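Local coordinates for regulatory protein (Pseudomonas aeruginosa, PDB 5J2Y) that binds promoter DNA as a quorum-sensing repressor that controls virulence genes in this bacterium, at residues Asn11-Ala16 against Glu48-Pro53; Tyr55-Phe60 against Gly64-Arg69; Ser32-Ser37 against Arg69-Leu74. One frame throughout, in Å; residues are numbered along the deposited sequence.

Interaction 1. Residues Asn11-Ala16 against Glu48-Pro53; sequences NMAFRA and ENLPFP. With nucleotides of chain F.
In the buried helical core of this RsaL-like helix-turn-helix protein, Leu-50, on the loop leading into helix 52-62, meets Met-12 and Ala-13 of helix 9-22. Leu-50 inserts with CG anti to its own amide nitrogen (chi1 -162°), which carries both methyls toward the helix. Leu-50 CD2 lies 3.8 Å from Met-12 CB, near the root of that side chain, while Leu-50 CD1 comes more loosely to Ala-13 CB at 4.5 Å. Alanine suits this place because its single methyl lets the leucine approach the helix backbone, Leu-50 CD2 lying 4.1 Å from Ala-13 N. Met-12, modelled as selenomethionine, touches only through its near carbons; bends at chi2 and chi3 turn its end away to Tyr-55 and His-59. Phe-44 of helix 38-45 packs on both Ala-13 and Leu-50. The loop also borders the DNA: Pro-51, which follows Leu-50, is the N-cap of helix 52-62 and has its CG 3.6 Å from OP1 of DT16 of chain F. Glu-48 sends OE2 to within 3.7 Å of the thymine methyl C7 of the same nucleotide. Between the two segments the contact is wholly apolar and buried, so it rests on shape and exclusion of water.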
loop_
_atom_site.group_PDB
_atom_site.type_symbol
_atom_site.label_atom_id
_atom_site.label_comp_id
_atom_site.label_asym_id
_atom_site.label_seq_id
_atom_site.Cartn_x
_atom_site.Cartn_y
_atom_site.Cartn_z
ATOM N N ASN A 11 10.263 -2.397 -6.374
ATOM C CA ASN A 11 9.169 -3.211 -6.952
ATOM C C ASN A 11 7.911 -3.332 -6.115
ATOM O O ASN A 11 6.861 -3.793 -6.563
ATOM C CB ASN A 11 9.682 -4.623 -7.154
ATOM C CG ASN A 11 10.749 -4.696 -8.222
ATOM O OD1 ASN A 11 10.627 -4.075 -9.284
ATOM N ND2 ASN A 11 11.792 -5.477 -7.964
HETATM N N MSE A 12 8.038 -2.938 -4.874
HETATM C CA MSE A 12 6.980 -3.193 -3.918
HETATM C C MSE A 12 5.696 -2.484 -4.327
HETATM O O MSE A 12 4.607 -3.065 -4.221
HETATM C CB MSE A 12 7.494 -2.765 -2.552
HETATM C CG MSE A 12 6.377 -2.875 -1.553
HETATM SE SE MSE A 12 6.062 -4.775 -1.115
HETATM C CE MSE A 12 7.545 -4.937 0.131
ATOM N N ALA A 13 5.817 -1.250 -4.804
ATOM C CA ALA A 13 4.650 -0.485 -5.171
ATOM C C ALA A 13 3.881 -1.165 -6.295
ATOM O O ALA A 13 2.650 -1.246 -6.248
ATOM C CB ALA A 13 5.044 0.915 -5.577
ATOM N N PHE A 14 4.610 -1.719 -7.262
ATOM C CA PHE A 14 3.957 -2.480 -8.327
ATOM C C PHE A 14 3.260 -3.730 -7.799
ATOM O O PHE A 14 2.171 -4.096 -8.268
ATOM C CB PHE A 14 4.944 -2.805 -9.424
ATOM C CG PHE A 14 5.582 -1.592 -10.006
ATOM C CD1 PHE A 14 4.925 -0.848 -10.973
ATOM C CD2 PHE A 14 6.795 -1.157 -9.547
ATOM C CE1 PHE A 14 5.528 0.260 -11.533
ATOM C CE2 PHE A 14 7.409 -0.026 -10.069
ATOM C CZ PHE A 14 6.767 0.689 -11.067
ATOM N N ARG A 15 3.876 -4.379 -6.814
ATOM C CA ARG A 15 3.280 -5.559 -6.205
ATOM C C ARG A 15 1.980 -5.053 -5.605
ATOM O O ARG A 15 0.894 -5.523 -5.945
ATOM C CB ARG A 15 4.188 -6.127 -5.117
ATOM C CG ARG A 15 5.023 -7.316 -5.563
ATOM C CD ARG A 15 5.162 -8.342 -4.450
ATOM N NE ARG A 15 4.098 -9.342 -4.491
ATOM C CZ ARG A 15 3.919 -10.280 -3.567
ATOM N NH1 ARG A 15 2.925 -11.149 -3.686
ATOM N NH2 ARG A 15 4.736 -10.353 -2.525
ATOM N N ALA A 16 2.109 -4.073 -4.717
ATOM C CA ALA A 16 0.948 -3.426 -4.084
ATOM C C ALA A 16 -0.193 -3.152 -5.046
ATOM O O ALA A 16 -1.336 -3.372 -4.704
ATOM C CB ALA A 16 1.361 -2.125 -3.410
ATOM N N GLU A 48 7.661 6.286 -8.444
ATOM C CA GLU A 48 8.310 7.276 -7.589
ATOM C C GLU A 48 8.993 6.508 -6.434
ATOM O O GLU A 48 8.556 5.411 -6.027
ATOM C CB GLU A 48 7.299 8.294 -7.064
ATOM C CG GLU A 48 7.870 9.478 -6.281
ATOM C CD GLU A 48 6.846 10.137 -5.348
ATOM O OE1 GLU A 48 5.938 9.423 -4.874
ATOM O OE2 GLU A 48 6.954 11.362 -5.052
ATOM N N ASN A 49 10.065 7.082 -5.905
ATOM C CA ASN A 49 10.749 6.467 -4.782
ATOM C C ASN A 49 9.815 6.190 -3.591
ATOM O O ASN A 49 9.209 7.095 -3.032
ATOM C CB ASN A 49 11.911 7.330 -4.295
ATOM C CG ASN A 49 12.782 6.578 -3.293
ATOM O OD1 ASN A 49 12.823 6.905 -2.089
ATOM N ND2 ASN A 49 13.463 5.540 -3.779
ATOM N N LEU A 50 9.745 4.929 -3.211
ATOM C CA LEU A 50 8.950 4.495 -2.102
ATOM C C LEU A 50 9.777 4.722 -0.838
ATOM O O LEU A 50 10.800 4.110 -0.670
ATOM C CB LEU A 50 8.646 3.025 -2.280
ATOM C CG LEU A 50 7.493 2.436 -1.491
ATOM C CD1 LEU A 50 6.168 3.127 -1.858
ATOM C CD2 LEU A 50 7.382 0.933 -1.687
ATOM N N PRO A 51 9.367 5.639 0.035
ATOM C CA PRO A 51 10.103 5.801 1.275
ATOM C C PRO A 51 10.126 4.503 2.123
ATOM O O PRO A 51 9.198 3.700 2.080
ATOM C CB PRO A 51 9.327 6.887 2.011
ATOM C CG PRO A 51 8.316 7.409 1.065
ATOM C CD PRO A 51 8.106 6.389 0.022
ATOM N N PHE A 52 11.190 4.298 2.883
ATOM C CA PHE A 52 11.391 3.010 3.529
ATOM C C PHE A 52 10.252 2.637 4.496
ATOM O O PHE A 52 9.720 1.537 4.442
ATOM C CB PHE A 52 12.769 2.954 4.160
ATOM C CG PHE A 52 13.172 1.582 4.616
ATOM C CD1 PHE A 52 13.448 0.577 3.702
ATOM C CD2 PHE A 52 13.253 1.282 5.988
ATOM C CE1 PHE A 52 13.811 -0.700 4.132
ATOM C CE2 PHE A 52 13.623 0.025 6.414
ATOM C CZ PHE A 52 13.911 -0.964 5.485
ATOM N N PRO A 53 9.776 3.585 5.290
ATOM C CA PRO A 53 8.693 3.185 6.205
ATOM C C PRO A 53 7.446 2.656 5.485
ATOM O O PRO A 53 6.772 1.749 5.966
ATOM C CB PRO A 53 8.357 4.490 6.938
ATOM C CG PRO A 53 9.545 5.351 6.785
ATOM C CD PRO A 53 10.169 4.996 5.465
ATOM P P DT F 16 6.115 11.145 0.059
ATOM O OP1 DT F 16 5.875 10.095 1.078
ATOM O OP2 DT F 16 6.246 10.774 -1.377
ATOM O "O5'" DT F 16 5.001 12.257 0.292
ATOM C "C5'" DT F 16 4.985 12.930 1.567
ATOM C "C4'" DT F 16 3.776 13.826 1.697
ATOM O "O4'" DT F 16 3.996 15.056 0.965
ATOM C "C3'" DT F 16 2.470 13.228 1.171
ATOM O "O3'" DT F 16 1.455 13.352 2.177
ATOM C "C2'" DT F 16 2.213 13.981 -0.126
ATOM C "C1'" DT F 16 2.934 15.306 0.063
ATOM N N1 DT F 16 3.525 15.890 -1.155
ATOM C C2 DT F 16 3.400 17.248 -1.367
ATOM O O2 DT F 16 2.773 17.987 -0.622
ATOM N N3 DT F 16 4.028 17.710 -2.498
ATOM C C4 DT F 16 4.746 16.966 -3.416
ATOM O O4 DT F 16 5.231 17.516 -4.401
ATOM C C5 DT F 16 4.852 15.553 -3.119
ATOM C C7 DT F 16 5.611 14.669 -4.057
ATOM C C6 DT F 16 4.235 15.092 -2.024
#

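Interaction 2. Residues Tyr55-Phe60 against Gly64-Arg69; sequences YLLLHF and GQITDR
A chi1 of -68° sets the Phe-60 ring anti to its carbonyl carbon, and Ile-66 places CG1 in the same way (chi1 -74°), then extends it so that CD1 arrives against the phenylalanine's base. There Ile-66 CD1 sits 3.6 Å from Phe-60 CB. The same methyl, Ile-66 CD1, reaches Leu-57 CD2 at 3.9 Å, one turn earlier on helix 52-62, so isoleucine suits the spot through its CG1-CD1 arm, whose end lies between two residues a turn apart; its CG2 branch goes to Leu-71. Gln-65 runs beside Phe-60, both side chains pointing the same way, its chain extended beyond CG so that the amide end comes beside the ring's CD1, the two planes 59° apart. His-59 comes over one face of the phenylalanine ring, CD2 about 3.8 Å above it and displaced toward the rim.

The backbone supplies the polar part. Phe-60 O accepts from two successive amides: Gln-65 N at 2.8 Å, almost in line with the carbonyl bond, and Ile-66 N at 3.3 Å, well above the carbonyl plane. Gly-64, with positive phi, makes this reversal possible, since a CB there would be jammed against the preceding carbonyl oxygen. Beyond it Thr-67 N-caps helix 68-75: its OG1 caps the backbone N of Gln-70 while Gln-70 OE1 accepts from Thr-67 N, a capping box. Asp-68 ties the new helix back through a salt bridge to Arg-23 and a hydrogen bond to Tyr-61. The whole is a helix-to-helix connection closed by a Schellman motif on one side and a capping box on the other.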
loop_
_atom_site.group_PDB
_atom_site.type_symbol
_atom_site.label_atom_id
_atom_site.label_comp_id
_atom_site.label_asym_id
_atom_site.label_seq_id
_atom_site.Cartn_x
_atom_site.Cartn_y
_atom_site.Cartn_z
ATOM N N TYR A 55 7.514 1.216 2.535
ATOM C CA TYR A 55 7.957 -0.112 2.082
ATOM C C TYR A 55 7.733 -1.154 3.177
ATOM O O TYR A 55 7.163 -2.238 2.927
ATOM C CB TYR A 55 9.414 -0.057 1.669
ATOM C CG TYR A 55 10.048 -1.402 1.450
ATOM C CD1 TYR A 55 9.698 -2.195 0.358
ATOM C CD2 TYR A 55 11.036 -1.864 2.291
ATOM C CE1 TYR A 55 10.293 -3.429 0.163
ATOM C CE2 TYR A 55 11.645 -3.094 2.111
ATOM C CZ TYR A 55 11.270 -3.879 1.061
ATOM O OH TYR A 55 11.888 -5.098 0.860
ATOM N N LEU A 56 8.133 -0.819 4.408
ATOM C CA LEU A 56 7.966 -1.767 5.520
ATOM C C LEU A 56 6.482 -2.115 5.674
ATOM O O LEU A 56 6.115 -3.293 5.794
ATOM C CB LEU A 56 8.490 -1.171 6.840
ATOM C CG LEU A 56 9.968 -0.891 6.958
ATOM C CD1 LEU A 56 10.232 -0.363 8.342
ATOM C CD2 LEU A 56 10.783 -2.135 6.742
ATOM N N LEU A 57 5.616 -1.094 5.699
ATOM C CA LEU A 57 4.207 -1.357 5.925
ATOM C C LEU A 57 3.608 -2.196 4.825
ATOM O O LEU A 57 2.774 -3.058 5.100
ATOM C CB LEU A 57 3.388 -0.081 5.988
ATOM C CG LEU A 57 3.223 0.596 7.311
ATOM C CD1 LEU A 57 2.671 1.971 7.043
ATOM C CD2 LEU A 57 2.292 -0.185 8.212
ATOM N N LEU A 58 3.943 -1.883 3.573
ATOM C CA LEU A 58 3.392 -2.653 2.464
ATOM C C LEU A 58 3.841 -4.100 2.559
ATOM O O LEU A 58 3.027 -5.011 2.387
ATOM C CB LEU A 58 3.788 -2.091 1.105
ATOM C CG LEU A 58 3.073 -0.784 0.789
ATOM C CD1 LEU A 58 3.809 -0.087 -0.311
ATOM C CD2 LEU A 58 1.619 -1.049 0.407
ATOM N N HIS A 59 5.104 -4.293 2.902
ATOM C CA HIS A 59 5.660 -5.640 3.116
ATOM C C HIS A 59 4.843 -6.478 4.111
ATOM O O HIS A 59 4.347 -7.556 3.796
ATOM C CB HIS A 59 7.094 -5.571 3.591
ATOM C CG HIS A 59 7.649 -6.908 3.919
ATOM N ND1 HIS A 59 7.927 -7.862 2.964
ATOM C CD2 HIS A 59 7.917 -7.482 5.111
ATOM C CE1 HIS A 59 8.389 -8.947 3.553
ATOM N NE2 HIS A 59 8.383 -8.744 4.858
ATOM N N PHE A 60 4.650 -5.937 5.292
ATOM C CA PHE A 60 3.936 -6.676 6.326
ATOM C C PHE A 60 2.473 -6.903 5.985
ATOM O O PHE A 60 1.875 -7.905 6.396
ATOM C CB PHE A 60 4.071 -5.953 7.670
ATOM C CG PHE A 60 5.467 -5.982 8.210
ATOM C CD1 PHE A 60 6.105 -7.214 8.470
ATOM C CD2 PHE A 60 6.159 -4.802 8.485
ATOM C CE1 PHE A 60 7.398 -7.245 8.971
ATOM C CE2 PHE A 60 7.451 -4.840 9.005
ATOM C CZ PHE A 60 8.069 -6.047 9.241
ATOM N N GLY A 64 0.399 -10.687 4.834
ATOM C CA GLY A 64 -0.743 -11.050 5.687
ATOM C C GLY A 64 -0.524 -10.797 7.161
ATOM O O GLY A 64 -1.342 -11.162 7.974
ATOM N N GLN A 65 0.572 -10.160 7.525
ATOM C CA GLN A 65 0.900 -9.964 8.956
ATOM C C GLN A 65 0.178 -8.801 9.620
ATOM O O GLN A 65 0.106 -8.749 10.819
ATOM C CB GLN A 65 2.398 -9.792 9.117
ATOM C CG GLN A 65 2.808 -9.637 10.561
ATOM C CD GLN A 65 4.292 -9.825 10.778
ATOM O OE1 GLN A 65 4.983 -10.427 9.941
ATOM N NE2 GLN A 65 4.799 -9.299 11.901
ATOM N N ILE A 66 -0.295 -7.850 8.829
ATOM C CA ILE A 66 -1.130 -6.738 9.262
ATOM C C ILE A 66 -2.428 -6.850 8.514
ATOM O O ILE A 66 -2.398 -6.929 7.276
ATOM C CB ILE A 66 -0.549 -5.385 8.818
ATOM C CG1 ILE A 66 0.657 -5.038 9.650
ATOM C CG2 ILE A 66 -1.575 -4.255 8.890
ATOM C CD1 ILE A 66 1.473 -3.900 9.066
ATOM N N THR A 67 -3.550 -6.783 9.239
ATOM C CA THR A 67 -4.867 -7.014 8.649
ATOM C C THR A 67 -5.646 -5.712 8.450
ATOM O O THR A 67 -5.438 -4.726 9.153
ATOM C CB THR A 67 -5.794 -7.891 9.523
ATOM O OG1 THR A 67 -6.164 -7.153 10.690
ATOM C CG2 THR A 67 -5.133 -9.211 9.943
ATOM N N ASP A 68 -6.560 -5.740 7.487
ATOM C CA ASP A 68 -7.425 -4.621 7.211
ATOM C C ASP A 68 -8.075 -4.193 8.496
ATOM O O ASP A 68 -8.283 -3.010 8.703
ATOM C CB ASP A 68 -8.504 -5.017 6.206
ATOM C CG ASP A 68 -7.989 -5.069 4.766
ATOM O OD1 ASP A 68 -6.870 -4.598 4.473
ATOM O OD2 ASP A 68 -8.724 -5.561 3.895
ATOM N N ARG A 69 -8.415 -5.151 9.366
ATOM C CA ARG A 69 -9.173 -4.817 10.582
ATOM C C ARG A 69 -8.302 -4.076 11.590
ATOM O O ARG A 69 -8.706 -3.068 12.180
ATOM C CB ARG A 69 -9.810 -6.065 11.248
ATOM C CG ARG A 69 -10.521 -5.694 12.556
ATOM C CD ARG A 69 -10.964 -6.894 13.351
ATOM N NE ARG A 69 -12.172 -7.489 12.810
ATOM C CZ ARG A 69 -13.381 -7.431 13.353
ATOM N NH1 ARG A 69 -13.610 -6.771 14.476
ATOM N NH2 ARG A 69 -14.381 -8.031 12.721
#

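Interaction 3. Residues Ser32-Ser37 against Arg69-Leu74; sequences SRFGIS and RQLADL. With nucleotides of chain F.
Ser-32 opens a type I turn that Gly-35 N closes onto Ser-32 O, and within it Arg-33 and Phe-34 receive Leu-71 of helix 68-75. Arg-33 presents its carbonyl and the base of its side chain: O lies 3.7 Å from Leu-71 CB, and CB stands 4.1 Å from Leu-71 CD1. From there the extended chain leads its guanidinium away to a salt bridge with Glu-25, so the arginine offers aliphatic carbon to the contact and charge to a partner beyond it. Phe-34 follows with its CE1 corner at 4.0 Å from the same methyl, Leu-71 CD1, the two side chains meeting at a slant; a chi1 of -51° directs the ring back over helix 52-62, where it packs on Leu-58 and meets Tyr-61 edge-to-face. A branched leucine suits its place here, spreading two methyls over a backbone carbonyl and a ring corner.

Gly-35 ends the preceding helix in a Schellman motif, and its positive phi (75°) favours glycine. Ile-36 packs on Ile-54 of helix 52-62. Ser-37 has OG between its amide nitrogen and carbonyl carbon (chi1 67°); from there the hydroxyl donates to OP2 of DT17 of chain F at 2.8 Å and, as N-cap of helix 38-45, makes a weak bond to Cys-40 N. Ser-37 N points to that OP2 too, but at 3.5 Å this bond is weak. Helix 68-75 packs through Leu-71 at the start of a turn that, with helices 27-32 and 38-45 and the DNA phosphate at the latter's N-terminus, is consistent with the family's helix-turn-helix motif.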
loop_
_atom_site.group_PDB
_atom_site.type_symbol
_atom_site.label_atom_id
_atom_site.label_comp_id
_atom_site.label_asym_id
_atom_site.label_seq_id
_atom_site.Cartn_x
_atom_site.Cartn_y
_atom_site.Cartn_z
ATOM N N SER A 32 -5.514 4.605 1.499
ATOM C CA SER A 32 -5.949 5.333 2.674
ATOM C C SER A 32 -5.945 4.489 3.932
ATOM O O SER A 32 -5.918 5.050 5.014
ATOM C CB SER A 32 -7.316 6.021 2.445
ATOM O OG SER A 32 -8.311 5.067 2.148
ATOM N N ARG A 33 -5.932 3.154 3.816
ATOM C CA ARG A 33 -5.759 2.286 5.017
ATOM C C ARG A 33 -4.473 2.580 5.737
ATOM O O ARG A 33 -4.363 2.260 6.915
ATOM C CB ARG A 33 -5.706 0.797 4.672
ATOM C CG ARG A 33 -6.920 0.293 3.946
ATOM C CD ARG A 33 -7.054 -1.208 4.071
ATOM N NE ARG A 33 -8.361 -1.589 3.523
ATOM C CZ ARG A 33 -8.561 -2.023 2.274
ATOM N NH1 ARG A 33 -7.543 -2.216 1.449
ATOM N NH2 ARG A 33 -9.786 -2.306 1.855
ATOM N N PHE A 34 -3.487 3.108 4.990
ATOM C CA PHE A 34 -2.166 3.467 5.508
ATOM C C PHE A 34 -2.029 4.977 5.786
ATOM O O PHE A 34 -0.978 5.435 6.187
ATOM C CB PHE A 34 -1.058 3.032 4.510
ATOM C CG PHE A 34 -1.157 1.588 4.081
ATOM C CD1 PHE A 34 -0.760 0.569 4.928
ATOM C CD2 PHE A 34 -1.616 1.253 2.819
ATOM C CE1 PHE A 34 -0.850 -0.745 4.543
ATOM C CE2 PHE A 34 -1.736 -0.066 2.435
ATOM C CZ PHE A 34 -1.335 -1.067 3.303
ATOM N N GLY A 35 -3.086 5.750 5.536
ATOM C CA GLY A 35 -3.009 7.197 5.662
ATOM C C GLY A 35 -2.253 7.848 4.520
ATOM O O GLY A 35 -1.665 8.915 4.671
ATOM N N ILE A 36 -2.271 7.192 3.372
ATOM C CA ILE A 36 -1.586 7.666 2.197
ATOM C C ILE A 36 -2.651 8.133 1.200
ATOM O O ILE A 36 -3.607 7.428 0.910
ATOM C CB ILE A 36 -0.718 6.543 1.615
ATOM C CG1 ILE A 36 0.435 6.250 2.561
ATOM C CG2 ILE A 36 -0.116 6.918 0.263
ATOM C CD1 ILE A 36 1.145 4.928 2.271
ATOM N N SER A 37 -2.459 9.314 0.652
ATOM C CA SER A 37 -3.408 9.889 -0.257
ATOM C C SER A 37 -3.396 9.173 -1.628
ATOM O O SER A 37 -2.413 8.523 -2.028
ATOM C CB SER A 37 -3.057 11.337 -0.463
ATOM O OG SER A 37 -1.792 11.438 -1.153
ATOM N N ARG A 69 -8.415 -5.151 9.366
ATOM C CA ARG A 69 -9.173 -4.817 10.582
ATOM C C ARG A 69 -8.302 -4.076 11.590
ATOM O O ARG A 69 -8.706 -3.068 12.180
ATOM C CB ARG A 69 -9.810 -6.065 11.248
ATOM C CG ARG A 69 -10.521 -5.694 12.556
ATOM C CD ARG A 69 -10.964 -6.894 13.351
ATOM N NE ARG A 69 -12.172 -7.489 12.810
ATOM C CZ ARG A 69 -13.381 -7.431 13.353
ATOM N NH1 ARG A 69 -13.610 -6.771 14.476
ATOM N NH2 ARG A 69 -14.381 -8.031 12.721
ATOM N N GLN A 70 -7.116 -4.607 11.810
ATOM C CA GLN A 70 -6.108 -3.871 12.537
ATOM C C GLN A 70 -5.953 -2.427 12.026
ATOM O O GLN A 70 -5.907 -1.509 12.796
ATOM C CB GLN A 70 -4.783 -4.579 12.405
ATOM C CG GLN A 70 -4.665 -5.803 13.268
ATOM C CD GLN A 70 -3.276 -6.382 13.101
ATOM O OE1 GLN A 70 -2.854 -6.676 11.971
ATOM N NE2 GLN A 70 -2.528 -6.485 14.200
ATOM N N LEU A 71 -5.883 -2.219 10.722
ATOM C CA LEU A 71 -5.685 -0.832 10.209
ATOM C C LEU A 71 -6.922 0.014 10.491
ATOM O O LEU A 71 -6.793 1.107 10.988
ATOM C CB LEU A 71 -5.315 -0.815 8.724
ATOM C CG LEU A 71 -3.962 -1.486 8.486
ATOM C CD1 LEU A 71 -3.720 -1.847 7.031
ATOM C CD2 LEU A 71 -2.860 -0.548 8.928
ATOM N N ALA A 72 -8.108 -0.519 10.179
ATOM C CA ALA A 72 -9.388 0.143 10.485
ATOM C C ALA A 72 -9.541 0.503 11.961
ATOM O O ALA A 72 -9.997 1.606 12.289
ATOM C CB ALA A 72 -10.544 -0.691 10.028
ATOM N N ASP A 73 -9.083 -0.371 12.844
ATOM C CA ASP A 73 -9.092 -0.046 14.291
ATOM C C ASP A 73 -8.237 1.151 14.573
ATOM O O ASP A 73 -8.588 1.991 15.370
ATOM C CB ASP A 73 -8.568 -1.205 15.142
ATOM C CG ASP A 73 -9.546 -2.393 15.216
ATOM O OD1 ASP A 73 -10.746 -2.283 14.880
ATOM O OD2 ASP A 73 -9.105 -3.458 15.641
ATOM N N LEU A 74 -7.094 1.219 13.908
ATOM C CA LEU A 74 -6.139 2.309 14.125
ATOM C C LEU A 74 -6.579 3.625 13.524
ATOM O O LEU A 74 -6.286 4.653 14.098
ATOM C CB LEU A 74 -4.745 1.892 13.655
ATOM C CG LEU A 74 -4.243 0.743 14.545
ATOM C CD1 LEU A 74 -3.104 -0.035 13.909
ATOM C CD2 LEU A 74 -3.872 1.248 15.948
ATOM P P DT F 17 0.016 12.640 1.984
ATOM O OP1 DT F 17 -0.480 12.252 3.323
ATOM O OP2 DT F 17 0.141 11.599 0.922
ATOM O "O5'" DT F 17 -0.877 13.869 1.505
ATOM C "C5'" DT F 17 -0.698 15.156 2.149
ATOM C "C4'" DT F 17 -1.306 16.272 1.328
ATOM O "O4'" DT F 17 -0.426 16.625 0.235
ATOM C "C3'" DT F 17 -2.670 15.961 0.696
ATOM O "O3'" DT F 17 -3.539 17.061 0.986
ATOM C "C2'" DT F 17 -2.365 15.864 -0.791
ATOM C "C1'" DT F 17 -1.207 16.835 -0.927
ATOM N N1 DT F 17 -0.333 16.644 -2.100
ATOM C C2 DT F 17 0.041 17.755 -2.821
ATOM O O2 DT F 17 -0.330 18.886 -2.546
ATOM N N3 DT F 17 0.873 17.495 -3.879
ATOM C C4 DT F 17 1.352 16.261 -4.283
ATOM O O4 DT F 17 2.085 16.177 -5.266
ATOM C C5 DT F 17 0.925 15.142 -3.477
ATOM C C7 DT F 17 1.402 13.769 -3.833
ATOM C C6 DT F 17 0.112 15.386 -2.441
#

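Overall arrangement
Interaction 1 is the buried contact, purely apolar, joining helix 9-22 to the entry of helix 52-62. Interactions 2 and 3 lie at the surface and both attach helix 68-75: the former joins its lead-in to the end of helix 52-62, with backbone hydrogen bonds beside apolar packing, while the latter is a side-chain and carbonyl contact without such bonds. These two meet through Ile-66 and Leu-71 and share Arg-69. Interaction 1 adjoins interaction 2 through Met-12 and Leu-50 against helix 52-62, but lies across the chain's centre from interaction 3, about 17 Å between centres. Interactions 1 and 3 each have a DNA-facing loop, at neighbouring nucleotides.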